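Local coordinates for uncharacterized protein BF1531 (Bacteroides fragilis, PDB 3SLR) that is of unknown function but binds magnesium and probably acts as a hydrolase on ester bonds, joining an FkbH N-terminal domain to a HAD-like phosphatase domain, at residues 63-66 against 71-74; 84-89 against 129-134; 271-276 against 371-376. All blocks are in the same frame, centred on the assembly; numbering follows the deposited sequence.

Interaction 1: residues 63-66 against 71-74; sequences RQIM and DYYQ
Q64 and I65 meet Y72 and Y73 where two short helices, 61-66 and 71-75, follow each other in the chain. Three polar links join them. The Q64 side chain, bent at chi2 (-70°), turns its amide toward the start of the second helix. Its OE1 accepts from Y72 N at 2.9 Å. Y72 N lies almost in line with the Q64 C=O, though the N-H itself points somewhat aside (N-H...O angle 141°). The NE2 of the same amide donates to a water that also takes the N-H of D71. One glutamine thus serves two backbone N-H groups at the helix start, one directly and one through water. In the third link the second helix supplies the side chain: Y73 OH donates to I65 O at 2.7 Å, in the carbonyl plane and on a lone pair.

The apolar part is a CH-pi contact. I65 CD1 sits over one face of the Y72 ring, 3.8 Å from its centroid and displaced toward the rim. Y72 OH is hydrogen-bonded to T80 OG1. I65 also touches F111 and L115 of helix 104-118, while W54 of strand 50-55 packs on Q64 and Y72.

The two short helices are thus tied by side-chain-to-backbone bonds, with one side chain given from each, and the I65-Y72 contact adds buried apolar packing.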
ATOM      1  N   ARG A  63      -1.286 -21.834 -18.703  1.00 26.34           N
ATOM      2  CA  ARG A  63      -0.453 -22.943 -19.160  1.00 28.56           C
ATOM      3  C   ARG A  63       0.372 -23.524 -18.016  1.00 32.43           C
ATOM      4  O   ARG A  63       0.401 -24.739 -17.809  1.00 33.54           O
ATOM      5  CB  ARG A  63       0.459 -22.470 -20.297  1.00 32.03           C
ATOM      6  CG  ARG A  63       1.762 -23.240 -20.448  1.00 40.34           C
ATOM      7  CD  ARG A  63       1.571 -24.544 -21.199  1.00 49.59           C
ATOM      8  NE  ARG A  63       2.829 -25.276 -21.334  1.00 54.52           N
ATOM      9  CZ  ARG A  63       2.993 -26.344 -22.111  1.00 65.39           C
ATOM     10  NH1 ARG A  63       1.979 -26.807 -22.831  1.00 71.67           N
ATOM     11  NH2 ARG A  63       4.171 -26.947 -22.173  1.00 63.68           N
ATOM     12  N   GLN A  64       1.035 -22.652 -17.264  1.00 27.79           N
ATOM     13  CA  GLN A  64       1.923 -23.093 -16.190  1.00 27.72           C
ATOM     14  C   GLN A  64       1.166 -23.628 -14.981  1.00 28.89           C
ATOM     15  O   GLN A  64       1.572 -24.615 -14.371  1.00 32.40           O
ATOM     16  CB  GLN A  64       2.840 -21.946 -15.763  1.00 25.18           C
ATOM     17  CG  GLN A  64       3.923 -21.618 -16.781  1.00 21.84           C
ATOM     18  CD  GLN A  64       4.974 -22.715 -16.873  1.00 24.11           C
ATOM     19  OE1 GLN A  64       5.580 -23.095 -15.872  1.00 22.76           O
ATOM     20  NE2 GLN A  64       5.195 -23.224 -18.077  1.00 25.82           N
ATOM     21  N   ILE A  65       0.069 -22.964 -14.629  1.00 25.16           N
ATOM     22  CA  ILE A  65      -0.707 -23.361 -13.460  1.00 27.42           C
ATOM     23  C   ILE A  65      -1.471 -24.670 -13.703  1.00 27.73           C
ATOM     24  O   ILE A  65      -1.646 -25.474 -12.784  1.00 31.23           O
ATOM     25  CB  ILE A  65      -1.679 -22.227 -13.013  1.00 28.19           C
ATOM     26  CG1 ILE A  65      -0.893 -20.973 -12.606  1.00 26.41           C
ATOM     27  CG2 ILE A  65      -2.564 -22.681 -11.857  1.00 27.71           C
ATOM     28  CD1 ILE A  65       0.079 -21.184 -11.459  1.00 26.84           C
HETATM   29  N   MSE A  66      -1.914 -24.874 -14.941  1.00 29.75           N
HETATM   30  CA  MSE A  66      -2.732 -26.029 -15.312  1.00 33.44           C
HETATM   31  C   MSE A  66      -1.905 -27.302 -15.489  1.00 36.10           C
HETATM   32  O   MSE A  66      -2.433 -28.413 -15.398  1.00 38.82           O
HETATM   33  CB  MSE A  66      -3.494 -25.756 -16.614  1.00 36.83           C
HETATM   34  CG  MSE A  66      -4.424 -24.549 -16.582  1.00 44.22           C
HETATM   35 SE   MSE A  66      -5.905 -24.724 -15.324  1.00 75.52          SE
HETATM   36  CE  MSE A  66      -6.878 -26.187 -16.188  1.00 53.19           C
ATOM     37  N   ASP A  71       7.397 -25.948 -15.356  1.00 23.68           N
ATOM     38  CA  ASP A  71       8.508 -25.288 -14.682  1.00 20.45           C
ATOM     39  C   ASP A  71       8.076 -24.559 -13.415  1.00 21.55           C
ATOM     40  O   ASP A  71       8.848 -24.451 -12.470  1.00 21.34           O
ATOM     41  CB  ASP A  71       9.187 -24.284 -15.616  1.00 22.19           C
ATOM     42  CG  ASP A  71       9.948 -24.950 -16.744  1.00 32.59           C
ATOM     43  OD1 ASP A  71      10.218 -26.165 -16.644  1.00 29.87           O
ATOM     44  OD2 ASP A  71      10.286 -24.254 -17.727  1.00 33.54           O
ATOM     45  N   TYR A  72       6.849 -24.041 -13.416  1.00 24.22           N
ATOM     46  CA  TYR A  72       6.337 -23.315 -12.257  1.00 20.66           C
ATOM     47  C   TYR A  72       6.324 -24.193 -11.006  1.00 22.29           C
ATOM     48  O   TYR A  72       6.852 -23.808  -9.963  1.00 24.55           O
ATOM     49  CB  TYR A  72       4.933 -22.782 -12.537  1.00 21.64           C
ATOM     50  CG  TYR A  72       4.215 -22.363 -11.277  1.00 21.33           C
ATOM     51  CD1 TYR A  72       4.549 -21.183 -10.623  1.00 22.17           C
ATOM     52  CD2 TYR A  72       3.216 -23.161 -10.729  1.00 21.89           C
ATOM     53  CE1 TYR A  72       3.896 -20.799  -9.455  1.00 20.27           C
ATOM     54  CE2 TYR A  72       2.564 -22.790  -9.569  1.00 26.76           C
ATOM     55  CZ  TYR A  72       2.903 -21.610  -8.943  1.00 22.45           C
ATOM     56  OH  TYR A  72       2.247 -21.252  -7.799  1.00 23.44           O
ATOM     57  N   TYR A  73       5.720 -25.373 -11.106  1.00 26.12           N
ATOM     58  CA  TYR A  73       5.663 -26.283  -9.959  1.00 27.89           C
ATOM     59  C   TYR A  73       7.031 -26.817  -9.570  1.00 26.87           C
ATOM     60  O   TYR A  73       7.317 -27.019  -8.384  1.00 28.97           O
ATOM     61  CB  TYR A  73       4.684 -27.429 -10.208  1.00 26.37           C
ATOM     62  CG  TYR A  73       3.254 -26.965 -10.227  1.00 29.37           C
ATOM     63  CD1 TYR A  73       2.601 -26.617  -9.049  1.00 30.68           C
ATOM     64  CD2 TYR A  73       2.561 -26.847 -11.419  1.00 28.37           C
ATOM     65  CE1 TYR A  73       1.290 -26.172  -9.064  1.00 29.48           C
ATOM     66  CE2 TYR A  73       1.253 -26.408 -11.443  1.00 30.66           C
ATOM     67  CZ  TYR A  73       0.623 -26.070 -10.261  1.00 28.06           C
ATOM     68  OH  TYR A  73      -0.686 -25.633 -10.291  1.00 32.86           O
ATOM     69  N   GLN A  74       7.886 -27.042 -10.558  1.00 27.22           N
ATOM     70  CA  GLN A  74       9.243 -27.493 -10.259  1.00 28.25           C
ATOM     71  C   GLN A  74      10.028 -26.440  -9.472  1.00 28.16           C
ATOM     72  O   GLN A  74      10.945 -26.769  -8.718  1.00 24.63           O
ATOM     73  CB  GLN A  74       9.987 -27.883 -11.542  1.00 26.63           C
ATOM     74  CG  GLN A  74       9.225 -28.859 -12.434  1.00 33.62           C
ATOM     75  CD  GLN A  74       9.004 -30.219 -11.791  1.00 45.55           C
ATOM     76  OE1 GLN A  74       9.335 -30.433 -10.624  1.00 50.96           O
ATOM     77  NE2 GLN A  74       8.442 -31.154 -12.561  1.00 48.92           N
TER
HETATM   78  O   HOH W   1       6.814 -25.688 -18.332  1.00 26.19           O

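Interaction 2: residues 84-89 against 129-134; sequences HSTHKL and PEIEDT
The backbones come closest at T86 and P129, whose CA atoms are 6.5 Å apart, where the first turn of helix 86-94 faces an extended loop. T86 carries the contact, and its side chain points at the loop with both branches in use. OG1 donates to P129 O at 2.8 Å. It approaches at a C=O...O angle of 136° and is tilted 20° from the carbonyl plane. T86 OG1 also lies 3.3 Å from P129 CD. The methyl CG2 stands anti to the backbone N (chi1 -57° places OG1 beside that N instead). There it meets the I131 side chain, with 3.6 Å between T86 CG2 and I131 CD1. The two side chains run past each other in opposite directions.

The helix start has its own N-cap. S85 is the cap residue, and its OG accepts from K88 N at 3.1 Å. T86 is therefore the first residue of the helix. Helix 86-94 follows strand 79-83 of the parallel five-strand sheet, and the loop of 129-134 follows the adjacent strand 122-126. The contact thus joins the segments that leave two neighbouring strands, within the FkbH N-terminal domain, a member of the SGNH hydrolase clan.

I131 CD1 also lies 3.8 Å from H87 N. The H87 ring itself meets the rings of F186 and Y191. T86 also touches F147 and L151 of helix 147-164. P129 rests on L173 and S177 of helix 173-180.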
ATOM      1  N   HIS A  84      -2.674 -10.684 -14.139  1.00 12.07           N
ATOM      2  CA  HIS A  84      -3.665 -10.631 -15.210  1.00 13.27           C
ATOM      3  C   HIS A  84      -4.062  -9.167 -15.392  1.00 15.14           C
ATOM      4  O   HIS A  84      -4.583  -8.545 -14.464  1.00 15.61           O
ATOM      5  CB  HIS A  84      -4.922 -11.398 -14.800  1.00 14.54           C
ATOM      6  CG  HIS A  84      -4.867 -12.870 -15.063  1.00 15.95           C
ATOM      7  ND1 HIS A  84      -5.393 -13.796 -14.187  1.00 16.25           N
ATOM      8  CD2 HIS A  84      -4.406 -13.576 -16.125  1.00 18.16           C
ATOM      9  CE1 HIS A  84      -5.237 -15.008 -14.685  1.00 20.59           C
ATOM     10  NE2 HIS A  84      -4.646 -14.901 -15.862  1.00 18.90           N
ATOM     11  N   SER A  85      -3.851  -8.618 -16.580  1.00 15.35           N
ATOM     12  CA  SER A  85      -4.127  -7.200 -16.804  1.00 15.02           C
ATOM     13  C   SER A  85      -5.560  -6.954 -17.240  1.00 13.76           C
ATOM     14  O   SER A  85      -6.170  -7.773 -17.937  1.00 13.31           O
ATOM     15  CB  SER A  85      -3.173  -6.628 -17.856  1.00 14.28           C
ATOM     16  OG  SER A  85      -3.416  -7.227 -19.122  1.00 13.90           O
ATOM     17  N   THR A  86      -6.099  -5.808 -16.852  1.00 11.29           N
ATOM     18  CA  THR A  86      -7.409  -5.418 -17.364  1.00 10.20           C
ATOM     19  C   THR A  86      -7.367  -5.325 -18.882  1.00 13.15           C
ATOM     20  O   THR A  86      -8.314  -5.705 -19.569  1.00 12.54           O
ATOM     21  CB  THR A  86      -7.849  -4.064 -16.800  1.00 12.50           C
ATOM     22  OG1 THR A  86      -7.843  -4.133 -15.374  1.00 14.33           O
ATOM     23  CG2 THR A  86      -9.257  -3.696 -17.293  1.00 13.00           C
ATOM     24  N   HIS A  87      -6.259  -4.810 -19.403  1.00 13.37           N
ATOM     25  CA  HIS A  87      -6.110  -4.604 -20.836  1.00 13.85           C
ATOM     26  C   HIS A  87      -6.315  -5.880 -21.651  1.00 13.50           C
ATOM     27  O   HIS A  87      -6.987  -5.869 -22.688  1.00 13.86           O
ATOM     28  CB  HIS A  87      -4.734  -3.991 -21.137  1.00 13.70           C
ATOM     29  CG  HIS A  87      -4.656  -3.334 -22.479  1.00 16.27           C
ATOM     30  ND1 HIS A  87      -4.801  -1.972 -22.648  1.00 15.56           N
ATOM     31  CD2 HIS A  87      -4.501  -3.855 -23.721  1.00 15.59           C
ATOM     32  CE1 HIS A  87      -4.716  -1.680 -23.934  1.00 18.43           C
ATOM     33  NE2 HIS A  87      -4.526  -2.803 -24.607  1.00 17.42           N
ATOM     34  N   LYS A  88      -5.722  -6.973 -21.194  1.00 12.65           N
ATOM     35  CA  LYS A  88      -5.812  -8.239 -21.914  1.00 13.49           C
ATOM     36  C   LYS A  88      -7.181  -8.891 -21.718  1.00 14.01           C
ATOM     37  O   LYS A  88      -7.693  -9.557 -22.627  1.00 13.82           O
ATOM     38  CB  LYS A  88      -4.672  -9.187 -21.508  1.00 14.33           C
ATOM     39  CG  LYS A  88      -3.285  -8.681 -21.930  1.00 13.97           C
ATOM     40  CD  LYS A  88      -3.136  -8.646 -23.464  1.00 18.03           C
ATOM     41  CE  LYS A  88      -1.821  -7.969 -23.875  1.00 17.37           C
ATOM     42  NZ  LYS A  88      -1.591  -8.052 -25.360  1.00 20.27           N
ATOM     43  N   LEU A  89      -7.784  -8.675 -20.552  1.00 13.53           N
ATOM     44  CA  LEU A  89      -9.126  -9.188 -20.284  1.00 11.80           C
ATOM     45  C   LEU A  89     -10.140  -8.449 -21.165  1.00 13.94           C
ATOM     46  O   LEU A  89     -11.108  -9.040 -21.640  1.00 14.52           O
ATOM     47  CB  LEU A  89      -9.491  -9.033 -18.798  1.00 14.56           C
ATOM     48  CG  LEU A  89     -10.838  -9.641 -18.362  1.00 15.44           C
ATOM     49  CD1 LEU A  89     -10.798 -11.166 -18.444  1.00 16.98           C
ATOM     50  CD2 LEU A  89     -11.212  -9.195 -16.958  1.00 17.19           C
ATOM     51  N   PRO A 129      -7.876  -2.567 -12.358  1.00 12.36           N
ATOM     52  CA  PRO A 129      -8.363  -1.189 -12.526  1.00 12.28           C
ATOM     53  C   PRO A 129      -9.347  -1.120 -13.688  1.00 12.27           C
ATOM     54  O   PRO A 129      -9.135  -1.758 -14.728  1.00 13.96           O
ATOM     55  CB  PRO A 129      -7.102  -0.393 -12.889  1.00 13.94           C
ATOM     56  CG  PRO A 129      -5.930  -1.313 -12.583  1.00 17.22           C
ATOM     57  CD  PRO A 129      -6.449  -2.718 -12.684  1.00 15.37           C
ATOM     58  N   GLU A 130     -10.410  -0.345 -13.539  1.00 11.75           N
ATOM     59  CA  GLU A 130     -11.406  -0.309 -14.603  1.00 12.65           C
ATOM     60  C   GLU A 130     -10.887   0.422 -15.841  1.00 15.69           C
ATOM     61  O   GLU A 130     -10.348   1.520 -15.740  1.00 15.64           O
ATOM     62  CB  GLU A 130     -12.710   0.328 -14.115  1.00 13.39           C
ATOM     63  CG  GLU A 130     -13.788   0.417 -15.226  1.00 16.07           C
ATOM     64  CD  GLU A 130     -15.091   1.024 -14.741  1.00 18.07           C
ATOM     65  OE1 GLU A 130     -15.276   1.125 -13.510  1.00 19.45           O
ATOM     66  OE2 GLU A 130     -15.927   1.405 -15.600  1.00 19.17           O
ATOM     67  N   ILE A 131     -11.026  -0.204 -17.005  1.00 15.68           N
ATOM     68  CA  ILE A 131     -10.931   0.537 -18.255  1.00 13.64           C
ATOM     69  C   ILE A 131     -12.361   0.698 -18.753  1.00 13.60           C
ATOM     70  O   ILE A 131     -13.015  -0.279 -19.099  1.00 15.81           O
ATOM     71  CB  ILE A 131     -10.070  -0.186 -19.314  1.00 14.39           C
ATOM     72  CG1 ILE A 131      -8.636  -0.384 -18.804  1.00 14.94           C
ATOM     73  CG2 ILE A 131     -10.085   0.599 -20.645  1.00 15.63           C
ATOM     74  CD1 ILE A 131      -7.819  -1.339 -19.663  1.00 16.89           C
ATOM     75  N   GLU A 132     -12.874   1.920 -18.716  1.00 14.80           N
ATOM     76  CA  GLU A 132     -14.224   2.174 -19.187  1.00 13.42           C
ATOM     77  C   GLU A 132     -14.195   2.252 -20.714  1.00 16.34           C
ATOM     78  O   GLU A 132     -13.582   3.156 -21.275  1.00 15.51           O
ATOM     79  CB  GLU A 132     -14.780   3.466 -18.590  1.00 14.58           C
ATOM     80  CG  GLU A 132     -16.153   3.792 -19.160  1.00 19.06           C
ATOM     81  CD  GLU A 132     -16.745   5.066 -18.615  1.00 19.02           C
ATOM     82  OE1 GLU A 132     -16.012   6.068 -18.483  1.00 19.76           O
ATOM     83  OE2 GLU A 132     -17.948   5.054 -18.308  1.00 16.21           O
ATOM     84  N   ASP A 133     -14.829   1.299 -21.394  1.00 12.56           N
ATOM     85  CA  ASP A 133     -14.708   1.249 -22.855  1.00 14.43           C
ATOM     86  C   ASP A 133     -15.681   2.204 -23.556  1.00 14.51           C
ATOM     87  O   ASP A 133     -15.572   2.453 -24.763  1.00 14.70           O
ATOM     88  CB  ASP A 133     -14.813  -0.183 -23.396  1.00 14.36           C
ATOM     89  CG  ASP A 133     -16.165  -0.829 -23.148  1.00 14.97           C
ATOM     90  OD1 ASP A 133     -17.125  -0.136 -22.732  1.00 15.38           O
ATOM     91  OD2 ASP A 133     -16.270  -2.045 -23.413  1.00 15.89           O
ATOM     92  N   THR A 134     -16.590   2.768 -22.768  1.00 14.96           N
ATOM     93  CA  THR A 134     -17.661   3.643 -23.258  1.00 15.40           C
ATOM     94  C   THR A 134     -18.495   3.084 -24.412  1.00 17.06           C
ATOM     95  O   THR A 134     -19.135   3.846 -25.132  1.00 16.43           O
ATOM     96  CB  THR A 134     -17.151   5.055 -23.661  1.00 18.32           C
ATOM     97  OG1 THR A 134     -16.431   4.986 -24.901  1.00 17.19           O
ATOM     98  CG2 THR A 134     -16.277   5.666 -22.550  1.00 18.14           C
TER

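Interaction 3: residues 271-276 against 371-376; sequences RGIIIA and NLFETA
The R271 chain starts with CG between its backbone N and carbonyl carbon (chi1 61°) and bends at chi2 and chi3 (-75° at chi3), which swings the guanidinium across to the backbone of F373. The F373 ring lies against I273.

R271 NH1 donates to F373 O at 2.9 Å. The carbonyl oxygen lies almost in the guanidinium plane, and the N-H meets it on a lone pair, although the N-H...O angle is only 136°. The other terminal nitrogen, R271 NH2, donates to a water 3.2 Å away. That water can donate to E374 O at 3.1 Å, though it has more acceptors in reach than protons. The arginine thus bonds one carbonyl directly and may link to the next through water. T375 comes from the opposite direction, with its methyl CG2 over one face of the guanidinium and its CB 3.6 Å from R271 NH2.

The apolar half is I273 on F373. I273 CD1 approaches F373 CD1 to 3.7 Å, and I273 CG2 lies 3.8 Å from F373 CE1. I273 CD1 is also near a face of the guanidinium, so this one methyl borders both the charged and the aromatic group. Within the second segment, a type I turn runs from N371 to E374. Its two end side chains are joined by N371 ND2 donating to E374 OE1 at 3.0 Å.

R271 and G272 close helix 255-270, with G272, at positive phi, as the C-prime residue of a Schellman motif. Strand 274-280 then enters the parallel four-strand sheet, pairing with strand 224-227. F373 also packs on L268 of that helix and L225 of that strand. N371 ND2 is also hydrogen-bonded to D212 OD2 of helix 203-217, and the E374 side chain touches D212.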
ATOM      1  N   ARG A 271      -7.988  -0.168  14.419  1.00 16.52           N
ATOM      2  CA  ARG A 271      -7.539  -1.472  13.914  1.00 16.40           C
ATOM      3  C   ARG A 271      -6.303  -2.000  14.652  1.00 19.98           C
ATOM      4  O   ARG A 271      -5.640  -2.923  14.190  1.00 21.36           O
ATOM      5  CB  ARG A 271      -7.305  -1.474  12.388  1.00 18.18           C
ATOM      6  CG  ARG A 271      -6.231  -0.509  11.877  1.00 18.60           C
ATOM      7  CD  ARG A 271      -5.415  -1.124  10.734  1.00 16.41           C
ATOM      8  NE  ARG A 271      -4.473  -2.125  11.224  1.00 18.06           N
ATOM      9  CZ  ARG A 271      -3.335  -2.452  10.618  1.00 19.03           C
ATOM     10  NH1 ARG A 271      -2.982  -1.854   9.489  1.00 18.44           N
ATOM     11  NH2 ARG A 271      -2.547  -3.375  11.138  1.00 21.31           N
ATOM     12  N   GLY A 272      -5.998  -1.406  15.798  1.00 18.90           N
ATOM     13  CA  GLY A 272      -4.969  -1.945  16.664  1.00 18.52           C
ATOM     14  C   GLY A 272      -3.612  -1.281  16.543  1.00 17.53           C
ATOM     15  O   GLY A 272      -2.660  -1.701  17.206  1.00 19.79           O
ATOM     16  N   ILE A 273      -3.503  -0.253  15.712  1.00 17.06           N
ATOM     17  CA  ILE A 273      -2.251   0.493  15.651  1.00 16.48           C
ATOM     18  C   ILE A 273      -2.096   1.305  16.934  1.00 15.34           C
ATOM     19  O   ILE A 273      -3.024   2.000  17.359  1.00 16.09           O
ATOM     20  CB  ILE A 273      -2.178   1.406  14.414  1.00 16.58           C
ATOM     21  CG1 ILE A 273      -2.257   0.570  13.128  1.00 14.76           C
ATOM     22  CG2 ILE A 273      -0.903   2.270  14.449  1.00 16.08           C
ATOM     23  CD1 ILE A 273      -1.172  -0.548  13.007  1.00 14.96           C
ATOM     24  N   ILE A 274      -0.939   1.194  17.583  1.00 15.80           N
ATOM     25  CA  ILE A 274      -0.695   1.955  18.807  1.00 16.19           C
ATOM     26  C   ILE A 274      -0.380   3.394  18.452  1.00 15.94           C
ATOM     27  O   ILE A 274       0.489   3.641  17.621  1.00 17.03           O
ATOM     28  CB  ILE A 274       0.502   1.368  19.591  1.00 17.78           C
ATOM     29  CG1 ILE A 274       0.265  -0.114  19.864  1.00 18.29           C
ATOM     30  CG2 ILE A 274       0.719   2.135  20.890  1.00 20.62           C
ATOM     31  CD1 ILE A 274       1.492  -0.829  20.447  1.00 21.44           C
ATOM     32  N   ILE A 275      -1.104   4.341  19.047  1.00 16.15           N
ATOM     33  CA  ILE A 275      -0.818   5.755  18.813  1.00 15.64           C
ATOM     34  C   ILE A 275      -0.050   6.374  19.973  1.00 16.27           C
ATOM     35  O   ILE A 275      -0.412   6.198  21.135  1.00 17.20           O
ATOM     36  CB  ILE A 275      -2.101   6.579  18.593  1.00 18.51           C
ATOM     37  CG1 ILE A 275      -3.066   5.839  17.662  1.00 17.31           C
ATOM     38  CG2 ILE A 275      -1.745   7.961  18.038  1.00 16.23           C
ATOM     39  CD1 ILE A 275      -2.537   5.621  16.251  1.00 16.05           C
ATOM     40  N   ALA A 276       1.008   7.114  19.653  1.00 14.88           N
ATOM     41  CA  ALA A 276       1.776   7.805  20.672  1.00 16.99           C
ATOM     42  C   ALA A 276       1.945   9.263  20.269  1.00 18.59           C
ATOM     43  O   ALA A 276       1.902   9.585  19.084  1.00 17.53           O
ATOM     44  CB  ALA A 276       3.144   7.142  20.841  1.00 14.98           C
ATOM     45  N   ASN A 371       1.710   3.733   1.615  1.00 15.83           N
ATOM     46  CA  ASN A 371       1.134   2.480   2.122  1.00 14.97           C
ATOM     47  C   ASN A 371       1.826   2.014   3.401  1.00 17.05           C
ATOM     48  O   ASN A 371       2.406   0.938   3.449  1.00 17.24           O
ATOM     49  CB  ASN A 371       1.229   1.384   1.060  1.00 14.64           C
ATOM     50  CG  ASN A 371       0.361   0.179   1.387  1.00 15.95           C
ATOM     51  OD1 ASN A 371      -0.801   0.324   1.757  1.00 17.48           O
ATOM     52  ND2 ASN A 371       0.932  -1.019   1.257  1.00 17.22           N
ATOM     53  N   LEU A 372       1.757   2.830   4.444  1.00 16.47           N
ATOM     54  CA  LEU A 372       2.575   2.606   5.632  1.00 15.60           C
ATOM     55  C   LEU A 372       2.138   1.404   6.466  1.00 15.09           C
ATOM     56  O   LEU A 372       2.945   0.818   7.202  1.00 15.94           O
ATOM     57  CB  LEU A 372       2.538   3.856   6.520  1.00 15.95           C
ATOM     58  CG  LEU A 372       3.191   5.112   5.934  1.00 18.24           C
ATOM     59  CD1 LEU A 372       2.684   6.368   6.635  1.00 17.04           C
ATOM     60  CD2 LEU A 372       4.688   5.031   6.007  1.00 19.92           C
ATOM     61  N   PHE A 373       0.862   1.055   6.377  1.00 16.62           N
ATOM     62  CA  PHE A 373       0.281   0.098   7.309  1.00 16.12           C
ATOM     63  C   PHE A 373      -0.262  -1.186   6.694  1.00 17.69           C
ATOM     64  O   PHE A 373      -1.251  -1.749   7.178  1.00 16.66           O
ATOM     65  CB  PHE A 373      -0.760   0.798   8.197  1.00 16.59           C
ATOM     66  CG  PHE A 373      -0.154   1.814   9.124  1.00 15.80           C
ATOM     67  CD1 PHE A 373       0.480   1.416  10.289  1.00 17.35           C
ATOM     68  CD2 PHE A 373      -0.172   3.161   8.806  1.00 19.41           C
ATOM     69  CE1 PHE A 373       1.065   2.344  11.142  1.00 21.05           C
ATOM     70  CE2 PHE A 373       0.401   4.102   9.658  1.00 18.73           C
ATOM     71  CZ  PHE A 373       1.014   3.701  10.823  1.00 19.54           C
ATOM     72  N   GLU A 374       0.401  -1.666   5.643  1.00 17.21           N
ATOM     73  CA  GLU A 374       0.139  -3.002   5.136  1.00 16.54           C
ATOM     74  C   GLU A 374       0.191  -3.970   6.290  1.00 20.32           C
ATOM     75  O   GLU A 374       1.015  -3.822   7.193  1.00 19.15           O
ATOM     76  CB  GLU A 374       1.201  -3.419   4.118  1.00 17.52           C
ATOM     77  CG  GLU A 374       0.839  -4.682   3.356  1.00 17.03           C
ATOM     78  CD  GLU A 374      -0.423  -4.493   2.510  1.00 16.33           C
ATOM     79  OE1 GLU A 374      -0.437  -3.609   1.627  1.00 16.48           O
ATOM     80  OE2 GLU A 374      -1.408  -5.224   2.734  1.00 17.55           O
ATOM     81  N   THR A 375      -0.673  -4.975   6.263  1.00 19.09           N
ATOM     82  CA  THR A 375      -0.643  -5.975   7.319  1.00 19.81           C
ATOM     83  C   THR A 375      -0.977  -7.352   6.754  1.00 21.10           C
ATOM     84  O   THR A 375      -1.332  -7.475   5.579  1.00 18.76           O
ATOM     85  CB  THR A 375      -1.578  -5.590   8.481  1.00 23.58           C
ATOM     86  OG1 THR A 375      -1.355  -6.464   9.594  1.00 24.54           O
ATOM     87  CG2 THR A 375      -3.035  -5.650   8.053  1.00 19.84           C
ATOM     88  N   ALA A 376      -0.839  -8.389   7.576  1.00 21.81           N
ATOM     89  CA  ALA A 376      -1.173  -9.739   7.125  1.00 23.28           C
ATOM     90  C   ALA A 376      -2.029 -10.523   8.129  1.00 26.68           C
ATOM     91  O   ALA A 376      -2.181 -11.737   8.018  1.00 30.77           O
ATOM     92  CB  ALA A 376       0.086 -10.513   6.758  1.00 22.59           C
TER
HETATM   93  O   HOH W   2       0.336  -2.644   9.993  1.00 18.39           O

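In the fold
The three contacts do not touch one another. Interactions 1 and 2 both belong to the FkbH N-terminal domain, with nearest atoms about 8 Å apart. Both pack against elements around its five-strand parallel sheet, and residues of 84-89 also touch helix 104-118, on which I65 of interaction 1 packs. Interaction 3 lies at the other sheet, of four strands, where the chain's C-terminal segment meets the end of helix 255-270. Interaction 1 is the most buried and mixes side chain to backbone bonds with a CH-pi contact. Interactions 2 and 3 are partly buried. Interaction 2 relies on one hydroxyl and methyl packing. Interaction 3 alone uses a charged group, an arginine bonded directly to one backbone carbonyl.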